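Local coordinates for protein CalS13 (Micromonospora echinospora, PDB 4ZAS) that binds a dTDP-4-keto-6-deoxyglucose sugar nucleotide and is probably a pyridoxal phosphate-dependent sugar aminotransferase of the DegT/DnrJ/EryC1 family, at residues Ser46-Ser51 with Asn274-Ala279; Phe301-Leu306 with Pro323-Tyr328. All coordinates share one frame; numbering follows the deposited sequence.

Contact 1. Residues Ser46-Ser51 with Asn274-Ala279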
# COMPACT_ATOMS: atom_id res chain seq x y z
N SER A 46 8.67 18.04 -10.59
CA SER A 46 7.93 19.25 -10.87
C SER A 46 7.07 19.10 -12.11
O SER A 46 5.95 19.58 -12.13
CB SER A 46 8.90 20.43 -11.04
OG SER A 46 8.20 21.63 -11.24
N ALA A 47 7.58 18.38 -13.11
CA ALA A 47 6.83 18.15 -14.35
C ALA A 47 5.57 17.31 -14.13
O ALA A 47 4.51 17.58 -14.68
CB ALA A 47 7.72 17.49 -15.38
N VAL A 48 5.72 16.28 -13.31
CA VAL A 48 4.62 15.44 -12.90
C VAL A 48 3.56 16.25 -12.19
O VAL A 48 2.36 16.05 -12.42
CB VAL A 48 5.12 14.33 -11.98
CG1 VAL A 48 4.00 13.84 -11.05
CG2 VAL A 48 5.67 13.20 -12.80
N LEU A 49 3.99 17.13 -11.29
CA LEU A 49 3.07 17.94 -10.49
C LEU A 49 2.28 18.94 -11.32
O LEU A 49 1.16 19.29 -10.98
CB LEU A 49 3.81 18.66 -9.38
CG LEU A 49 4.38 17.61 -8.44
CD1 LEU A 49 5.27 18.27 -7.40
CD2 LEU A 49 3.28 16.75 -7.82
N SER A 50 2.87 19.38 -12.42
CA SER A 50 2.20 20.35 -13.27
C SER A 50 1.36 19.67 -14.35
O SER A 50 0.75 20.33 -15.19
CB SER A 50 3.23 21.26 -13.91
OG SER A 50 3.76 20.65 -15.07
N SER A 51 1.33 18.34 -14.34
CA SER A 51 0.67 17.60 -15.42
C SER A 51 -0.81 17.32 -15.15
O SER A 51 -1.58 17.06 -16.07
CB SER A 51 1.39 16.28 -15.67
OG SER A 51 1.10 15.33 -14.66
N ASN A 274 2.86 5.73 -7.98
CA ASN A 274 2.34 6.92 -8.65
C ASN A 274 3.41 7.65 -9.45
O ASN A 274 4.59 7.28 -9.42
CB ASN A 274 1.67 7.87 -7.65
CG ASN A 274 2.63 8.51 -6.65
OD1 ASN A 274 3.86 8.54 -6.81
ND2 ASN A 274 2.03 9.07 -5.59
N GLU A 275 2.98 8.67 -10.20
CA GLU A 275 3.86 9.35 -11.13
C GLU A 275 5.04 10.00 -10.44
O GLU A 275 6.11 10.17 -11.04
CB GLU A 275 3.08 10.40 -11.92
CG GLU A 275 2.09 9.80 -12.87
CD GLU A 275 2.77 9.16 -14.04
OE1 GLU A 275 3.05 9.87 -15.02
OE2 GLU A 275 3.04 7.94 -13.98
N ILE A 276 4.87 10.34 -9.17
CA ILE A 276 5.96 10.96 -8.44
C ILE A 276 7.04 9.92 -8.16
O ILE A 276 8.22 10.19 -8.33
CB ILE A 276 5.44 11.64 -7.16
CG1 ILE A 276 4.56 12.83 -7.57
CG2 ILE A 276 6.57 12.16 -6.31
CD1 ILE A 276 3.71 13.33 -6.49
N GLY A 277 6.63 8.72 -7.79
CA GLY A 277 7.57 7.63 -7.62
C GLY A 277 8.31 7.32 -8.90
O GLY A 277 9.54 7.21 -8.92
N GLY A 278 7.57 7.18 -9.99
CA GLY A 278 8.19 6.91 -11.27
C GLY A 278 9.19 7.99 -11.65
O GLY A 278 10.26 7.68 -12.15
N ALA A 279 8.85 9.25 -11.40
CA ALA A 279 9.75 10.34 -11.75
C ALA A 279 11.09 10.26 -10.99
O ALA A 279 12.17 10.35 -11.59
CB ALA A 279 9.08 11.67 -11.49
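Val48 and Glu275 bring the backbones closest, their CA atoms 6.4 Å apart, where the last turn of helix 41-49 meets the first turn of helix 275-305. Both helix ends are tied by local hydrogen bonds. At the N-cap, Asn274 OD1 accepts from Gly277 N at 2.9 Å, the donor lying nearly along the C=O axis of the amide; at the C-terminal end of helix 41-49, Val48 O accepts from both Ser51 N and Ser51 OG, from one face of its plane. Across the gap the contact is apolar and centred on Val48. Its chi1 of 154° sets CG1 anti to the backbone N and turns it to Glu275 CB and Ile276, where it lies 3.7 Å from Ile276 CG1. The same torsion directs Val48 CG2 to Ala279 CB, 4.0 Å away. Leu49 adds its CD2, which meets Ile276 CD1 at 3.7 Å, the two side chains crossing at about a right angle. With both methyls removed, as in an alanine here, Ala279 would probably lose its apolar neighbour on the opposing helix and Ile276 would be left with Leu49 alone across the contact. The Glu275 chain folds at chi2, and OE1 and OE2 accept hydrogen bonds from Thr59 N and Val60 N, respectively, at the first turn of helix 58-71. Ile276 also packs on Ile280 of the second subunit. This is buried helix-end packing at the subunit interface, beside Arg53 and Leu54, which bind dTDP in a crystal structure of this protein.

Contact 2. Residues Phe301-Leu306 with Pro323-Tyr328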
# COMPACT_ATOMS: atom_id res chain seq x y z
N PHE A 301 37.36 -3.90 -0.15
CA PHE A 301 38.32 -3.35 0.79
C PHE A 301 38.24 -4.06 2.15
O PHE A 301 39.25 -4.50 2.69
CB PHE A 301 38.09 -1.84 0.95
CG PHE A 301 39.04 -1.19 1.89
CD1 PHE A 301 40.32 -0.87 1.48
CD2 PHE A 301 38.66 -0.90 3.18
CE1 PHE A 301 41.20 -0.27 2.33
CE2 PHE A 301 39.56 -0.29 4.06
CZ PHE A 301 40.82 0.03 3.63
N TYR A 302 37.03 -4.19 2.67
CA TYR A 302 36.79 -4.89 3.93
C TYR A 302 37.21 -6.37 3.84
O TYR A 302 37.90 -6.87 4.73
CB TYR A 302 35.30 -4.81 4.33
CG TYR A 302 34.81 -3.46 4.84
CD1 TYR A 302 35.69 -2.53 5.38
CD2 TYR A 302 33.46 -3.12 4.76
CE1 TYR A 302 35.24 -1.30 5.84
CE2 TYR A 302 33.01 -1.89 5.21
CZ TYR A 302 33.90 -0.98 5.76
OH TYR A 302 33.45 0.24 6.21
N ASP A 303 36.83 -7.04 2.76
CA ASP A 303 37.13 -8.46 2.58
C ASP A 303 38.63 -8.72 2.76
O ASP A 303 39.03 -9.70 3.39
CB ASP A 303 36.70 -8.94 1.18
CG ASP A 303 35.19 -9.04 1.02
OD1 ASP A 303 34.48 -9.10 2.04
OD2 ASP A 303 34.73 -9.08 -0.14
N LYS A 304 39.44 -7.81 2.24
CA LYS A 304 40.89 -7.88 2.35
C LYS A 304 41.32 -7.51 3.76
O LYS A 304 41.99 -8.29 4.44
CB LYS A 304 41.53 -6.95 1.32
CG LYS A 304 43.06 -6.87 1.31
CD LYS A 304 43.70 -7.93 0.40
CE LYS A 304 45.15 -7.59 0.10
NZ LYS A 304 45.90 -7.36 1.37
N GLU A 305 40.85 -6.36 4.23
CA GLU A 305 41.34 -5.75 5.47
C GLU A 305 40.78 -6.38 6.75
O GLU A 305 41.41 -6.29 7.80
CB GLU A 305 41.00 -4.26 5.47
CG GLU A 305 41.56 -3.45 4.32
CD GLU A 305 43.01 -3.11 4.47
OE1 GLU A 305 43.49 -3.04 5.63
OE2 GLU A 305 43.67 -2.91 3.43
N LEU A 306 39.59 -6.97 6.69
CA LEU A 306 39.01 -7.58 7.88
C LEU A 306 39.32 -9.06 8.01
O LEU A 306 38.88 -9.72 8.95
CB LEU A 306 37.50 -7.37 7.92
CG LEU A 306 37.11 -5.92 8.10
CD1 LEU A 306 35.61 -5.73 8.15
CD2 LEU A 306 37.75 -5.44 9.38
N PRO A 323 27.79 -9.77 -5.58
CA PRO A 323 26.93 -9.23 -4.53
C PRO A 323 26.79 -7.72 -4.58
O PRO A 323 27.65 -7.04 -5.14
CB PRO A 323 27.62 -9.67 -3.25
CG PRO A 323 28.43 -10.83 -3.64
CD PRO A 323 28.89 -10.58 -5.03
N ALA A 324 25.70 -7.21 -4.00
CA ALA A 324 25.41 -5.78 -4.02
C ALA A 324 25.91 -5.09 -2.77
O ALA A 324 26.05 -3.87 -2.75
CB ALA A 324 23.91 -5.53 -4.19
N PHE A 325 26.12 -5.86 -1.70
CA PHE A 325 26.64 -5.34 -0.44
C PHE A 325 25.92 -4.08 0.03
O PHE A 325 26.54 -3.04 0.22
CB PHE A 325 28.14 -5.05 -0.57
CG PHE A 325 28.98 -6.30 -0.72
CD1 PHE A 325 29.23 -7.10 0.37
CD2 PHE A 325 29.52 -6.64 -1.94
CE1 PHE A 325 30.00 -8.23 0.25
CE2 PHE A 325 30.29 -7.77 -2.08
CZ PHE A 325 30.54 -8.57 -0.98
N TRP A 326 24.61 -4.18 0.23
CA TRP A 326 23.80 -3.07 0.73
C TRP A 326 24.29 -2.62 2.10
O TRP A 326 24.29 -1.43 2.43
CB TRP A 326 22.33 -3.46 0.81
CG TRP A 326 21.43 -2.33 1.17
CD1 TRP A 326 21.38 -1.10 0.56
CD2 TRP A 326 20.46 -2.30 2.21
NE1 TRP A 326 20.42 -0.32 1.16
CE2 TRP A 326 19.84 -1.03 2.17
CE3 TRP A 326 20.03 -3.22 3.17
CZ2 TRP A 326 18.83 -0.67 3.06
CZ3 TRP A 326 19.02 -2.85 4.05
CH2 TRP A 326 18.44 -1.59 3.99
N MET A 327 24.63 -3.62 2.92
CA MET A 327 25.36 -3.44 4.16
C MET A 327 26.46 -4.50 4.16
O MET A 327 26.41 -5.42 3.37
CB MET A 327 24.43 -3.58 5.37
CG MET A 327 23.43 -2.45 5.47
SD MET A 327 22.26 -2.61 6.83
CE MET A 327 21.36 -4.05 6.32
N TYR A 328 27.45 -4.38 5.03
CA TYR A 328 28.50 -5.39 5.11
C TYR A 328 28.31 -6.25 6.37
O TYR A 328 28.28 -5.71 7.49
CB TYR A 328 29.89 -4.74 5.10
CG TYR A 328 31.01 -5.74 4.94
CD1 TYR A 328 31.56 -6.38 6.04
CD2 TYR A 328 31.51 -6.04 3.69
CE1 TYR A 328 32.57 -7.29 5.90
CE2 TYR A 328 32.52 -6.96 3.53
CZ TYR A 328 33.06 -7.58 4.64
OH TYR A 328 34.08 -8.49 4.47
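Tyr328 reaches across to the last turn of helix 275-305, and its hydroxyl donates to Asp303 OD1 at 2.5 Å. The oxygen sits at the edge of the tyrosine ring and accepts with its anti lone pair, the carboxylate plane turned 47° from that of the ring. Over one face of the same ring lies Tyr302 CB, 3.8 Å from the centroid in a CH-pi contact. Beyond it the Tyr302 ring turns its edge to that face, a T-shaped pair with planes at 72° and Tyr302 CD2 3.6 Å from Tyr328 CG. Leu306 CD1 approaches obliquely, 4.1 Å from Tyr328 CE1. The Tyr328 ring leaves the start of strand 328-332 with CG trans to the backbone N (chi1 -170°), which points it at the helix. Farther out, the Tyr302 hydroxyl is hydrogen-bonded to Pro383 O and its side chain packs on helix 390-401, while Ile382 touches Tyr302, Leu306 and Tyr328. Asp303 OD1 also forms a salt bridge with Arg317. One carboxylate oxygen thus serves a phenol and a guanidinium together, and the nearby positive charge would be expected to stabilise the ionised aspartate in a contact otherwise made of aromatic and aliphatic packing.

From the N terminus, helix 41-49 comes first, and the chain comes back to it at 274-279, closing contact 1 after 222 residues that hold every strand of the seven-stranded mixed sheet. Contact 2 then closes a much shorter loop, with 16 residues between its segments, including strands 312-313 and 321-322. The two loops follow in series, neither nesting nor crossing. Helix 275-305 connects them, its first turn used at the subunit interface and its last against the antiparallel sheet of strands 312-313, 328-332 and 379-382; the contacts are about 36 Å apart, centre to centre.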